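Local coordinates for protein DNA primase (Aquifex aeolicus, PDB 2AU3) that probably synthesises the short RNA primers from which DNA polymerase starts during DNA replication, using a zinc-binding domain joined to an RNA polymerase core, at residues I14-L24 against G65-E75; I55-V63 against V139-Y147. All blocks are in the same frame, centred on the assembly; numbering follows the deposited sequence.

Contact 1: I14-L24 against G65-E75; sequences IDIVDVISEYL and GDAIKFVSLYE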
loop_
_atom_site.group_PDB
_atom_site.type_symbol
_atom_site.label_atom_id
_atom_site.label_comp_id
_atom_site.label_asym_id
_atom_site.label_seq_id
_atom_site.Cartn_x
_atom_site.Cartn_y
_atom_site.Cartn_z
ATOM N N ILE A 14 -18.573 -15.763 -12.565
ATOM C CA ILE A 14 -18.526 -16.512 -11.297
ATOM C C ILE A 14 -19.018 -15.655 -10.137
ATOM O O ILE A 14 -18.762 -14.454 -10.099
ATOM C CB ILE A 14 -17.093 -16.993 -10.972
ATOM C CG1 ILE A 14 -16.646 -18.070 -11.955
ATOM C CG2 ILE A 14 -17.048 -17.559 -9.583
ATOM C CD1 ILE A 14 -15.130 -18.134 -12.088
ATOM N N ASP A 15 -19.741 -16.272 -9.206
ATOM C CA ASP A 15 -20.033 -15.646 -7.922
ATOM C C ASP A 15 -19.295 -16.466 -6.886
ATOM O O ASP A 15 -19.575 -17.652 -6.713
ATOM C CB ASP A 15 -21.551 -15.652 -7.626
ATOM C CG ASP A 15 -21.923 -14.852 -6.365
ATOM O OD1 ASP A 15 -21.035 -14.548 -5.516
ATOM O OD2 ASP A 15 -23.092 -14.469 -6.138
ATOM N N ILE A 16 -18.332 -15.843 -6.209
ATOM C CA ILE A 16 -17.476 -16.559 -5.269
ATOM C C ILE A 16 -18.257 -17.288 -4.176
ATOM O O ILE A 16 -17.836 -18.340 -3.711
ATOM C CB ILE A 16 -16.443 -15.605 -4.657
ATOM C CG1 ILE A 16 -15.368 -16.390 -3.902
ATOM C CG2 ILE A 16 -17.134 -14.529 -3.786
ATOM C CD1 ILE A 16 -14.110 -15.524 -3.579
ATOM N N VAL A 17 -19.402 -16.725 -3.781
ATOM C CA VAL A 17 -20.262 -17.336 -2.777
ATOM C C VAL A 17 -20.746 -18.713 -3.248
ATOM O O VAL A 17 -20.631 -19.704 -2.520
ATOM C CB VAL A 17 -21.451 -16.399 -2.402
ATOM C CG1 VAL A 17 -22.453 -17.102 -1.488
ATOM C CG2 VAL A 17 -20.940 -15.151 -1.718
ATOM N N ASP A 18 -21.260 -18.790 -4.468
ATOM C CA ASP A 18 -21.655 -20.097 -5.023
ATOM C C ASP A 18 -20.477 -21.086 -5.085
ATOM O O ASP A 18 -20.637 -22.263 -4.727
ATOM C CB ASP A 18 -22.286 -19.965 -6.419
ATOM C CG ASP A 18 -23.566 -19.135 -6.418
ATOM O OD1 ASP A 18 -24.335 -19.187 -5.433
ATOM O OD2 ASP A 18 -23.888 -18.399 -7.375
ATOM N N VAL A 19 -19.302 -20.645 -5.535
ATOM C CA VAL A 19 -18.207 -21.636 -5.636
ATOM C C VAL A 19 -17.667 -22.149 -4.319
ATOM O O VAL A 19 -17.480 -23.356 -4.177
ATOM C CB VAL A 19 -17.093 -21.390 -6.750
ATOM C CG1 VAL A 19 -17.242 -20.096 -7.479
ATOM C CG2 VAL A 19 -15.660 -21.624 -6.233
ATOM N N ILE A 20 -17.466 -21.266 -3.338
ATOM C CA ILE A 20 -16.931 -21.712 -2.064
ATOM C C ILE A 20 -17.966 -22.531 -1.255
ATOM O O ILE A 20 -17.601 -23.454 -0.504
ATOM C CB ILE A 20 -16.342 -20.510 -1.269
ATOM C CG1 ILE A 20 -15.238 -19.822 -2.117
ATOM C CG2 ILE A 20 -15.807 -20.966 0.093
ATOM C CD1 ILE A 20 -14.255 -18.892 -1.347
ATOM N N SER A 21 -19.244 -22.211 -1.425
ATOM C CA SER A 21 -20.311 -22.939 -0.725
ATOM C C SER A 21 -20.402 -24.424 -1.121
ATOM O O SER A 21 -20.859 -25.245 -0.334
ATOM C CB SER A 21 -21.670 -22.254 -0.933
ATOM O OG SER A 21 -22.649 -22.815 -0.063
ATOM N N GLU A 22 -19.972 -24.760 -2.336
ATOM C CA GLU A 22 -19.836 -26.153 -2.755
ATOM C C GLU A 22 -18.868 -26.931 -1.840
ATOM O O GLU A 22 -19.068 -28.120 -1.580
ATOM C CB GLU A 22 -19.334 -26.218 -4.202
ATOM C CG GLU A 22 -20.245 -25.515 -5.212
ATOM C CD GLU A 22 -20.368 -26.272 -6.526
ATOM O OE1 GLU A 22 -19.349 -26.470 -7.219
ATOM O OE2 GLU A 22 -21.493 -26.656 -6.884
ATOM N N TYR A 23 -17.836 -26.243 -1.353
ATOM C CA TYR A 23 -16.755 -26.877 -0.592
ATOM C C TYR A 23 -16.955 -26.723 0.899
ATOM O O TYR A 23 -16.759 -27.676 1.660
ATOM C CB TYR A 23 -15.423 -26.235 -0.935
ATOM C CG TYR A 23 -14.930 -26.505 -2.316
ATOM C CD1 TYR A 23 -14.180 -27.650 -2.594
ATOM C CD2 TYR A 23 -15.175 -25.606 -3.346
ATOM C CE1 TYR A 23 -13.700 -27.887 -3.861
ATOM C CE2 TYR A 23 -14.739 -25.863 -4.629
ATOM C CZ TYR A 23 -13.978 -26.984 -4.871
ATOM O OH TYR A 23 -13.522 -27.224 -6.125
ATOM N N LEU A 24 -17.353 -25.520 1.318
ATOM C CA LEU A 24 -17.443 -25.196 2.740
ATOM C C LEU A 24 -18.858 -24.877 3.244
ATOM O O LEU A 24 -19.729 -24.420 2.484
ATOM C CB LEU A 24 -16.482 -24.044 3.102
ATOM C CG LEU A 24 -15.032 -24.158 2.595
ATOM C CD1 LEU A 24 -14.205 -22.904 2.913
ATOM C CD2 LEU A 24 -14.353 -25.428 3.122
ATOM N N GLY A 65 -7.947 -14.265 -1.864
ATOM C CA GLY A 65 -7.994 -14.192 -3.310
ATOM C C GLY A 65 -9.393 -14.321 -3.898
ATOM O O GLY A 65 -10.402 -14.216 -3.184
ATOM N N ASP A 66 -9.457 -14.555 -5.209
ATOM C CA ASP A 66 -10.744 -14.703 -5.881
ATOM C C ASP A 66 -11.221 -16.156 -5.864
ATOM O O ASP A 66 -10.621 -17.032 -5.204
ATOM C CB ASP A 66 -10.727 -14.099 -7.318
ATOM C CG ASP A 66 -9.805 -14.869 -8.287
ATOM O OD1 ASP A 66 -9.329 -15.958 -7.928
ATOM O OD2 ASP A 66 -9.497 -14.458 -9.437
ATOM N N ALA A 67 -12.334 -16.398 -6.550
ATOM C CA ALA A 67 -12.944 -17.714 -6.567
ATOM C C ALA A 67 -12.067 -18.771 -7.253
ATOM O O ALA A 67 -11.923 -19.879 -6.746
ATOM C CB ALA A 67 -14.319 -17.641 -7.234
ATOM N N ILE A 68 -11.489 -18.436 -8.405
ATOM C CA ILE A 68 -10.619 -19.379 -9.092
ATOM C C ILE A 68 -9.459 -19.792 -8.180
ATOM O O ILE A 68 -9.065 -20.978 -8.123
ATOM C CB ILE A 68 -10.040 -18.755 -10.378
ATOM C CG1 ILE A 68 -11.161 -18.499 -11.404
ATOM C CG2 ILE A 68 -8.924 -19.676 -10.954
ATOM C CD1 ILE A 68 -10.740 -17.599 -12.582
ATOM N N LYS A 69 -8.892 -18.803 -7.499
ATOM C CA LYS A 69 -7.771 -19.032 -6.612
ATOM C C LYS A 69 -8.165 -19.955 -5.455
ATOM O O LYS A 69 -7.387 -20.829 -5.071
ATOM C CB LYS A 69 -7.243 -17.703 -6.076
ATOM C CG LYS A 69 -6.268 -17.865 -4.933
ATOM C CD LYS A 69 -5.269 -16.733 -4.940
ATOM C CE LYS A 69 -4.057 -17.075 -4.119
ATOM N NZ LYS A 69 -3.588 -15.865 -3.402
ATOM N N PHE A 70 -9.369 -19.780 -4.905
ATOM C CA PHE A 70 -9.832 -20.711 -3.871
ATOM C C PHE A 70 -9.778 -22.167 -4.382
ATOM O O PHE A 70 -9.279 -23.062 -3.704
ATOM C CB PHE A 70 -11.246 -20.391 -3.365
ATOM C CG PHE A 70 -11.749 -21.412 -2.364
ATOM C CD1 PHE A 70 -11.389 -21.327 -1.013
ATOM C CD2 PHE A 70 -12.500 -22.503 -2.790
ATOM C CE1 PHE A 70 -11.813 -22.292 -0.089
ATOM C CE2 PHE A 70 -12.937 -23.478 -1.861
ATOM C CZ PHE A 70 -12.581 -23.376 -0.526
ATOM N N VAL A 71 -10.337 -22.399 -5.562
ATOM C CA VAL A 71 -10.380 -23.753 -6.117
ATOM C C VAL A 71 -8.959 -24.277 -6.333
ATOM O O VAL A 71 -8.649 -25.440 -5.979
ATOM C CB VAL A 71 -11.236 -23.824 -7.420
ATOM C CG1 VAL A 71 -11.166 -25.230 -8.057
ATOM C CG2 VAL A 71 -12.670 -23.428 -7.127
ATOM N N SER A 72 -8.082 -23.406 -6.850
ATOM C CA SER A 72 -6.669 -23.761 -7.034
ATOM C C SER A 72 -6.046 -24.264 -5.741
ATOM O O SER A 72 -5.270 -25.239 -5.746
ATOM C CB SER A 72 -5.865 -22.551 -7.537
ATOM O OG SER A 72 -4.518 -22.903 -7.740
ATOM N N LEU A 73 -6.355 -23.594 -4.639
ATOM C CA LEU A 73 -5.768 -23.977 -3.359
ATOM C C LEU A 73 -6.442 -25.224 -2.811
ATOM O O LEU A 73 -5.765 -26.162 -2.368
ATOM C CB LEU A 73 -5.810 -22.829 -2.333
ATOM C CG LEU A 73 -5.015 -21.559 -2.642
ATOM C CD1 LEU A 73 -5.440 -20.419 -1.676
ATOM C CD2 LEU A 73 -3.528 -21.813 -2.544
ATOM N N TYR A 74 -7.767 -25.257 -2.861
ATOM C CA TYR A 74 -8.486 -26.443 -2.409
ATOM C C TYR A 74 -8.079 -27.716 -3.175
ATOM O O TYR A 74 -7.806 -28.752 -2.563
ATOM C CB TYR A 74 -10.009 -26.239 -2.449
ATOM C CG TYR A 74 -10.737 -27.201 -1.525
ATOM C CD1 TYR A 74 -10.992 -26.865 -0.192
ATOM C CD2 TYR A 74 -11.110 -28.470 -1.975
ATOM C CE1 TYR A 74 -11.646 -27.770 0.665
ATOM C CE2 TYR A 74 -11.773 -29.375 -1.138
ATOM C CZ TYR A 74 -12.033 -29.025 0.174
ATOM O OH TYR A 74 -12.676 -29.931 0.984
ATOM N N GLU A 75 -7.968 -27.626 -4.494
ATOM C CA GLU A 75 -7.708 -28.823 -5.296
ATOM C C GLU A 75 -6.223 -29.115 -5.511
ATOM O O GLU A 75 -5.862 -30.144 -6.103
ATOM C CB GLU A 75 -8.415 -28.739 -6.643
ATOM C CG GLU A 75 -9.913 -28.474 -6.534
ATOM C CD GLU A 75 -10.716 -29.676 -6.045
ATOM O OE1 GLU A 75 -10.145 -30.794 -5.915
ATOM O OE2 GLU A 75 -11.937 -29.505 -5.799
#
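The side chain of A67 meets three residues of segment 14-24 at once: its CB lies 3.6 Å from I14 CG2, with I16 CG1 and V19 CG1 also packed against it. Its small size is consistent with the close approach of helices 16-23 and 67-75 at their N-terminal ends, where the CA atoms of I16 and A67 are 4.9 Å apart. The two helices run nearly parallel, with 18° between their directions, but the spacing widens to 8.5 Å between the CA atoms of Y23 and Y74, and larger side chains fill the difference. F70, whose CG is anti to the backbone N (chi1 176°), extends its ring to I20, which lies over one face with CG1 in a CH-pi contact. The edge of the same ring points at the face of Y23 in an offset edge-to-face pair, CE2 of F70 being 3.4 Å from CD2 of Y23. Y23 is a knob in a hole formed by F70, V71, Y74 and E75. Y74 lies obliquely to it, taking Y23 CD1 over one face, and at the outer edge Y23 OH donates to the anti lone pair of E75 OE2 at 2.8 Å. A leucine in place of Y23 would probably leave E75 OE2 without this donor and F70 without the ring face its edge meets. At the tight end the side chains that meet are aliphatic, with I16 CD1 also against the backbone of D66 and A67, whereas the more exposed end, around Y74 and E75, combines aromatic contacts with one hydrogen bond. Beyond the pair, I16 and I20 rest on V49 of strand 47-50, I14 and V19 touch Y90 of helix 79-90, and I68 reaches helix 6-13, placing it between zinc-ribbon sheet and surrounding helices.

Contact 2: I55-V63 against V139-Y147; sequences IFKCFGCGV and VARKFDLGY. With ZN (zinc ion), chain B.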
loop_
_atom_site.group_PDB
_atom_site.type_symbol
_atom_site.label_atom_id
_atom_site.label_comp_id
_atom_site.label_asym_id
_atom_site.label_seq_id
_atom_site.Cartn_x
_atom_site.Cartn_y
_atom_site.Cartn_z
ATOM N N ILE A 55 -14.019 -11.704 -3.080
ATOM C CA ILE A 55 -12.768 -12.321 -2.653
ATOM C C ILE A 55 -13.016 -13.075 -1.357
ATOM O O ILE A 55 -14.049 -12.896 -0.716
ATOM C CB ILE A 55 -11.663 -11.248 -2.460
ATOM C CG1 ILE A 55 -12.099 -10.199 -1.424
ATOM C CG2 ILE A 55 -11.247 -10.648 -3.841
ATOM C CD1 ILE A 55 -11.025 -9.072 -1.108
ATOM N N PHE A 56 -12.069 -13.911 -0.971
ATOM C CA PHE A 56 -12.074 -14.526 0.350
ATOM C C PHE A 56 -10.811 -14.018 1.019
ATOM O O PHE A 56 -9.912 -13.552 0.335
ATOM C CB PHE A 56 -12.079 -16.063 0.256
ATOM C CG PHE A 56 -10.796 -16.658 -0.312
ATOM C CD1 PHE A 56 -9.751 -17.054 0.541
ATOM C CD2 PHE A 56 -10.638 -16.837 -1.690
ATOM C CE1 PHE A 56 -8.570 -17.625 0.028
ATOM C CE2 PHE A 56 -9.436 -17.400 -2.211
ATOM C CZ PHE A 56 -8.416 -17.790 -1.347
ATOM N N LYS A 57 -10.765 -14.070 2.342
ATOM C CA LYS A 57 -9.553 -13.690 3.082
ATOM C C LYS A 57 -9.613 -14.373 4.429
ATOM O O LYS A 57 -10.601 -14.219 5.161
ATOM C CB LYS A 57 -9.477 -12.168 3.279
ATOM C CG LYS A 57 -8.244 -11.669 4.074
ATOM C CD LYS A 57 -6.906 -11.791 3.276
ATOM C CE LYS A 57 -5.740 -11.143 4.093
ATOM N NZ LYS A 57 -4.404 -11.313 3.425
ATOM N N CYS A 58 -8.577 -15.137 4.754
ATOM C CA CYS A 58 -8.476 -15.720 6.082
ATOM C C CYS A 58 -7.779 -14.776 7.052
ATOM O O CYS A 58 -6.629 -14.417 6.850
ATOM C CB CYS A 58 -7.749 -17.052 6.053
ATOM S SG CYS A 58 -7.862 -17.819 7.659
ATOM N N PHE A 59 -8.483 -14.383 8.105
ATOM C CA PHE A 59 -7.889 -13.543 9.145
ATOM C C PHE A 59 -7.019 -14.360 10.076
ATOM O O PHE A 59 -6.423 -13.825 10.995
ATOM C CB PHE A 59 -8.966 -12.829 9.945
ATOM C CG PHE A 59 -9.531 -11.642 9.249
ATOM C CD1 PHE A 59 -10.165 -11.781 8.016
ATOM C CD2 PHE A 59 -9.404 -10.370 9.805
ATOM C CE1 PHE A 59 -10.690 -10.677 7.345
ATOM C CE2 PHE A 59 -9.936 -9.256 9.149
ATOM C CZ PHE A 59 -10.574 -9.413 7.909
ATOM N N GLY A 60 -6.930 -15.662 9.824
ATOM C CA GLY A 60 -6.107 -16.526 10.651
ATOM C C GLY A 60 -4.725 -16.761 10.082
ATOM O O GLY A 60 -3.726 -16.641 10.798
ATOM N N CYS A 61 -4.657 -17.093 8.799
ATOM C CA CYS A 61 -3.375 -17.281 8.137
ATOM C C CYS A 61 -3.065 -16.240 7.055
ATOM O O CYS A 61 -1.940 -16.166 6.587
ATOM C CB CYS A 61 -3.266 -18.679 7.550
ATOM S SG CYS A 61 -4.425 -18.943 6.189
ATOM N N GLY A 62 -4.053 -15.454 6.654
ATOM C CA GLY A 62 -3.821 -14.382 5.696
ATOM C C GLY A 62 -4.013 -14.753 4.240
ATOM O O GLY A 62 -3.953 -13.886 3.373
ATOM N N VAL A 63 -4.215 -16.034 3.959
ATOM C CA VAL A 63 -4.564 -16.470 2.607
ATOM C C VAL A 63 -5.815 -15.708 2.103
ATOM O O VAL A 63 -6.767 -15.468 2.849
ATOM C CB VAL A 63 -4.752 -18.014 2.512
ATOM C CG1 VAL A 63 -6.140 -18.460 2.947
ATOM C CG2 VAL A 63 -4.474 -18.499 1.126
ATOM N N VAL A 139 -1.921 -7.267 11.187
ATOM C CA VAL A 139 -1.519 -6.354 10.088
ATOM C C VAL A 139 -0.572 -7.071 9.134
ATOM O O VAL A 139 -0.702 -6.929 7.929
ATOM C CB VAL A 139 -0.852 -5.058 10.617
ATOM C CG1 VAL A 139 -0.168 -4.245 9.473
ATOM C CG2 VAL A 139 -1.867 -4.208 11.338
ATOM N N ALA A 140 0.376 -7.864 9.668
ATOM C CA ALA A 140 1.309 -8.600 8.812
ATOM C C ALA A 140 0.532 -9.477 7.812
ATOM O O ALA A 140 0.886 -9.541 6.630
ATOM C CB ALA A 140 2.288 -9.460 9.667
ATOM N N ARG A 141 -0.531 -10.127 8.293
ATOM C CA ARG A 141 -1.396 -10.953 7.457
ATOM C C ARG A 141 -2.282 -10.169 6.484
ATOM O O ARG A 141 -2.424 -10.568 5.315
ATOM C CB ARG A 141 -2.276 -11.829 8.323
ATOM C CG ARG A 141 -1.485 -12.931 9.027
ATOM C CD ARG A 141 -2.353 -13.908 9.777
ATOM N NE ARG A 141 -3.116 -13.279 10.853
ATOM C CZ ARG A 141 -2.818 -13.361 12.158
ATOM N NH1 ARG A 141 -1.735 -14.028 12.573
ATOM N NH2 ARG A 141 -3.597 -12.756 13.043
ATOM N N LYS A 142 -2.873 -9.067 6.967
ATOM C CA LYS A 142 -3.668 -8.198 6.099
ATOM C C LYS A 142 -2.877 -7.710 4.899
ATOM O O LYS A 142 -3.406 -7.670 3.769
ATOM C CB LYS A 142 -4.207 -6.985 6.854
ATOM C CG LYS A 142 -5.033 -6.044 5.961
ATOM C CD LYS A 142 -5.529 -4.867 6.785
ATOM C CE LYS A 142 -6.400 -3.937 5.958
ATOM N NZ LYS A 142 -7.590 -4.590 5.360
ATOM N N PHE A 143 -1.638 -7.295 5.167
ATOM C CA PHE A 143 -0.764 -6.712 4.158
ATOM C C PHE A 143 0.069 -7.747 3.397
ATOM O O PHE A 143 0.854 -7.381 2.520
ATOM C CB PHE A 143 0.148 -5.637 4.768
ATOM C CG PHE A 143 -0.536 -4.303 4.936
ATOM C CD1 PHE A 143 -0.418 -3.302 3.956
ATOM C CD2 PHE A 143 -1.344 -4.071 6.016
ATOM C CE1 PHE A 143 -1.079 -2.059 4.104
ATOM C CE2 PHE A 143 -2.006 -2.831 6.169
ATOM C CZ PHE A 143 -1.846 -1.814 5.183
ATOM N N ASP A 144 -0.130 -9.027 3.719
ATOM C CA ASP A 144 0.483 -10.125 2.963
ATOM C C ASP A 144 2.027 -10.096 3.051
ATOM O O ASP A 144 2.729 -10.483 2.120
ATOM C CB ASP A 144 -0.024 -10.154 1.496
ATOM C CG ASP A 144 -1.509 -10.463 1.401
ATOM O OD1 ASP A 144 -2.231 -9.769 0.656
ATOM O OD2 ASP A 144 -2.060 -11.379 2.063
ATOM N N LEU A 145 2.536 -9.689 4.205
ATOM C CA LEU A 145 3.974 -9.702 4.443
ATOM C C LEU A 145 4.550 -11.067 4.227
ATOM O O LEU A 145 3.917 -12.113 4.568
ATOM C CB LEU A 145 4.322 -9.200 5.836
ATOM C CG LEU A 145 3.859 -7.780 6.163
ATOM C CD1 LEU A 145 4.723 -7.280 7.277
ATOM C CD2 LEU A 145 3.877 -6.815 5.009
ATOM N N GLY A 146 5.767 -11.074 3.686
ATOM C CA GLY A 146 6.428 -12.324 3.416
ATOM C C GLY A 146 7.915 -12.330 3.690
ATOM O O GLY A 146 8.469 -11.415 4.335
ATOM N N TYR A 147 8.565 -13.366 3.173
ATOM C CA TYR A 147 9.989 -13.586 3.310
ATOM C C TYR A 147 10.430 -14.376 2.096
ATOM O O TYR A 147 9.710 -15.288 1.665
ATOM C CB TYR A 147 10.248 -14.417 4.553
ATOM C CG TYR A 147 11.695 -14.765 4.759
ATOM C CD1 TYR A 147 12.659 -13.773 4.874
ATOM C CD2 TYR A 147 12.105 -16.096 4.796
ATOM C CE1 TYR A 147 13.993 -14.100 5.046
ATOM C CE2 TYR A 147 13.434 -16.432 4.984
ATOM C CZ TYR A 147 14.363 -15.432 5.107
ATOM O OH TYR A 147 15.676 -15.778 5.278
HETATM ZN ZN ZN B . -6.445 -19.684 7.114
#
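K57 NZ reaches across to the C-terminal end of helix 137-142, where it donates to R141 O at 2.8 Å and forms a salt bridge with D144 OD2 at 2.7 Å. A third partner comes from its own segment: NZ also donates to G62 O, 2.6 Å away. The ammonium group is thus gripped by two carbonyl oxygens and a carboxylate; the chain bends at chi2 (71°) on its way to them. D144 is shared in turn, with R117 pairing with OD2 and K194 with OD1, so the buried carboxylate is met by three basic residues, which would be expected to stabilise its negative charge. D144 itself has positive phi and closes the helix in a Schellman motif, with L145 N bonded to A140 O and D144 N, weakly, to R141 O, the same oxygen that takes K57 NZ.

R141 lies alongside the zinc loop. Its CD is 3.2 Å from G60 O, which sits over one face of the guanidinium. G62, at positive phi (91°), brings its CA to 4.0 Å from R141 CB. Behind this surface, C58 SG accepts from C61 N and, weakly, from G60 N, while C58 and C61 hold the zinc ion together with C37 and H40. Such N-H to sulfur bonds around a CxxC turn are characteristic of a zinc knuckle, here part of the CHC2 zinc ribbon docked on the polymerase core.

Contacts 1 and 2 have centres about 17 Å apart, on the same side of the chain's centre, and their segments alternate in sequence: 14-24, 55-63, 65-75, 139-147. Strand 55-58 of contact 2 leads through the zinc loop into strand 64-65 and helix 67-75 of contact 1. The two strands pair antiparallel at the edge of the five-stranded sheet, with a probable hydrogen bond of 2.8 Å from F56 N to G65 O, and I16 CD1 packs on I55. Contact 1 is internal to the zinc-binding domain, whereas contact 2 joins that domain to the N-terminal part of the catalytic core, so one ribbon sheet connects helix packing with domain docking.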